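Local coordinates for GST N-terminal domain-containing protein (Pseudomonas syringae pv. tomato, PDB 3IC8), which is of unknown function but carries the N- and C-terminal domains of a glutathione S-transferase and may bind glutathione, at residues D61-T66 against A70-Q75. Residues are numbered along the deposited sequence; the frame is centred on the assembly and turned at random.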
loop_
_atom_site.group_PDB
_atom_site.type_symbol
_atom_site.label_atom_id
_atom_site.label_comp_id
_atom_site.label_asym_id
_atom_site.label_seq_id
_atom_site.Cartn_x
_atom_site.Cartn_y
_atom_site.Cartn_z
ATOM N N ASP A 61 0.724 -21.791 -32.921
ATOM C CA ASP A 61 0.542 -22.721 -31.830
ATOM C C ASP A 61 -0.502 -22.192 -30.875
ATOM O O ASP A 61 -0.423 -21.087 -30.411
ATOM C CB ASP A 61 1.841 -22.962 -31.082
ATOM C CG ASP A 61 2.824 -23.762 -31.869
ATOM O OD1 ASP A 61 2.662 -24.964 -31.985
ATOM O OD2 ASP A 61 3.778 -23.184 -32.356
ATOM N N ILE A 62 -1.494 -23.014 -30.611
ATOM C CA ILE A 62 -2.596 -22.652 -29.785
ATOM C C ILE A 62 -2.589 -23.520 -28.560
ATOM O O ILE A 62 -2.514 -24.706 -28.662
ATOM C CB ILE A 62 -3.891 -22.798 -30.562
ATOM C CG1 ILE A 62 -4.053 -21.607 -31.479
ATOM C CG2 ILE A 62 -5.057 -22.779 -29.664
ATOM C CD1 ILE A 62 -3.610 -21.834 -32.826
ATOM N N TYR A 63 -2.654 -22.907 -27.394
ATOM C CA TYR A 63 -2.605 -23.634 -26.146
ATOM C C TYR A 63 -3.894 -23.510 -25.376
ATOM O O TYR A 63 -4.328 -22.444 -25.075
ATOM C CB TYR A 63 -1.451 -23.130 -25.305
ATOM C CG TYR A 63 -0.115 -23.325 -25.934
ATOM C CD1 TYR A 63 0.678 -24.370 -25.584
ATOM C CD2 TYR A 63 0.343 -22.470 -26.890
ATOM C CE1 TYR A 63 1.863 -24.545 -26.144
ATOM C CE2 TYR A 63 1.517 -22.648 -27.447
ATOM C CZ TYR A 63 2.283 -23.686 -27.074
ATOM O OH TYR A 63 3.494 -23.868 -27.645
ATOM N N CYS A 64 -4.475 -24.650 -25.061
ATOM C CA CYS A 64 -5.776 -24.771 -24.452
ATOM C C CYS A 64 -5.636 -25.227 -23.043
ATOM O O CYS A 64 -4.894 -26.105 -22.767
ATOM C CB CYS A 64 -6.590 -25.822 -25.179
ATOM S SG CYS A 64 -6.949 -25.494 -26.852
ATOM N N ASP A 65 -6.344 -24.590 -22.144
ATOM C CA ASP A 65 -6.347 -24.985 -20.763
ATOM C C ASP A 65 -5.303 -24.217 -20.020
ATOM O O ASP A 65 -4.160 -24.224 -20.390
ATOM C CB ASP A 65 -6.111 -26.473 -20.614
ATOM C CG ASP A 65 -6.492 -26.977 -19.256
ATOM O OD1 ASP A 65 -7.667 -27.201 -19.008
ATOM O OD2 ASP A 65 -5.629 -27.139 -18.414
ATOM N N THR A 66 -5.705 -23.549 -18.963
ATOM C CA THR A 66 -4.777 -22.723 -18.230
ATOM C C THR A 66 -3.672 -23.505 -17.594
ATOM O O THR A 66 -2.612 -23.009 -17.400
ATOM C CB THR A 66 -5.442 -21.793 -17.227
ATOM O OG1 THR A 66 -5.959 -22.537 -16.134
ATOM C CG2 THR A 66 -6.523 -21.080 -17.884
ATOM N N ALA A 70 0.422 -22.462 -18.207
ATOM C CA ALA A 70 1.454 -22.203 -17.249
ATOM C C ALA A 70 2.751 -22.842 -17.634
ATOM O O ALA A 70 3.774 -22.249 -17.508
ATOM C CB ALA A 70 1.041 -22.695 -15.919
ATOM N N ARG A 71 2.704 -24.067 -18.089
ATOM C CA ARG A 71 3.892 -24.720 -18.558
ATOM C C ARG A 71 4.543 -24.133 -19.794
ATOM O O ARG A 71 5.723 -24.146 -19.904
ATOM C CB ARG A 71 3.659 -26.208 -18.681
ATOM C CG ARG A 71 3.539 -26.804 -17.342
ATOM C CD ARG A 71 3.159 -28.219 -17.333
ATOM N NE ARG A 71 2.716 -28.603 -16.014
ATOM C CZ ARG A 71 3.507 -28.975 -15.032
ATOM N NH1 ARG A 71 4.789 -29.031 -15.202
ATOM N NH2 ARG A 71 3.005 -29.302 -13.886
ATOM N N ARG A 72 3.755 -23.667 -20.741
ATOM C CA ARG A 72 4.249 -22.953 -21.886
ATOM C C ARG A 72 4.884 -21.659 -21.488
ATOM O O ARG A 72 5.859 -21.274 -22.043
ATOM C CB ARG A 72 3.144 -22.726 -22.891
ATOM C CG ARG A 72 3.569 -22.031 -24.121
ATOM C CD ARG A 72 4.813 -22.645 -24.679
ATOM N NE ARG A 72 5.311 -21.975 -25.865
ATOM C CZ ARG A 72 6.258 -21.058 -25.864
ATOM N NH1 ARG A 72 6.814 -20.675 -24.752
ATOM N NH2 ARG A 72 6.651 -20.519 -26.983
ATOM N N LEU A 73 4.307 -20.988 -20.517
ATOM C CA LEU A 73 4.872 -19.771 -19.987
ATOM C C LEU A 73 6.211 -19.992 -19.329
ATOM O O LEU A 73 7.107 -19.214 -19.471
ATOM C CB LEU A 73 3.922 -19.148 -18.989
ATOM C CG LEU A 73 2.717 -18.423 -19.559
ATOM C CD1 LEU A 73 1.910 -17.781 -18.492
ATOM C CD2 LEU A 73 3.084 -17.441 -20.634
ATOM N N GLU A 74 6.306 -21.078 -18.594
ATOM C CA GLU A 74 7.483 -21.457 -17.882
ATOM C C GLU A 74 8.605 -21.684 -18.858
ATOM O O GLU A 74 9.728 -21.388 -18.575
ATOM C CB GLU A 74 7.198 -22.703 -17.049
ATOM C CG GLU A 74 8.295 -23.108 -16.139
ATOM C CD GLU A 74 8.062 -22.705 -14.717
ATOM O OE1 GLU A 74 8.552 -23.374 -13.811
ATOM O OE2 GLU A 74 7.386 -21.713 -14.501
ATOM N N GLN A 75 8.284 -22.251 -19.999
ATOM C CA GLN A 75 9.218 -22.378 -21.079
ATOM C C GLN A 75 9.637 -21.027 -21.659
ATOM O O GLN A 75 10.798 -20.801 -21.899
ATOM C CB GLN A 75 8.643 -23.298 -22.151
ATOM C CG GLN A 75 9.304 -23.232 -23.492
ATOM C CD GLN A 75 8.573 -24.020 -24.538
ATOM O OE1 GLN A 75 8.708 -23.772 -25.716
ATOM N NE2 GLN A 75 7.792 -24.977 -24.107
#
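Arg72 lays the aliphatic part of its side chain over one face of the Tyr63 ring and then turns its NE to the phenol oxygen. The CG methylene makes the CH-pi contact, 3.7 Å from CG of Arg72 to the centroid of the Tyr63 ring and shifted toward the hydroxyl-bearing rim, where CG of Arg72 lies 3.6 Å from CZ of Tyr63. A bend at chi2 (48°) swings the Arg72 chain along the ring, from CB beside CD1 and CE1 to CD near the hydroxyl. There Arg72 NE donates to Tyr63 OH over 3.2 Å. The phenol oxygen lies almost in the guanidinium plane, yet the bond is bent, 139° at the hydrogen. Ring and guanidinium planes stand 80° apart, so they are not stacked; it is CG that sits on the pi face. Gln75 sets OE1 over one guanidinium face, 3.6 Å above its plane. The Tyr63 ring also stacks with His299.

Closer to the helix start, Ala70 N donates to Thr66 O at 3.2 Å, an i to i+4 bond in the first turn of helix 66-76. Asp65 occupies the N-cap, its carboxylate making a weak bond to Ala67 N. Strand 61-63 and this helix close the beta-beta-alpha half of the thioredoxin-like GST N-terminal domain, and the Tyr63-Arg72 pair packs the helix against the sheet. Chemically, one arginine has two polar partners: NE gives its hydrogen to the Tyr63 phenol, while NH1 forms a salt bridge with Glu76 of its own helix, which probably helps balance its charge.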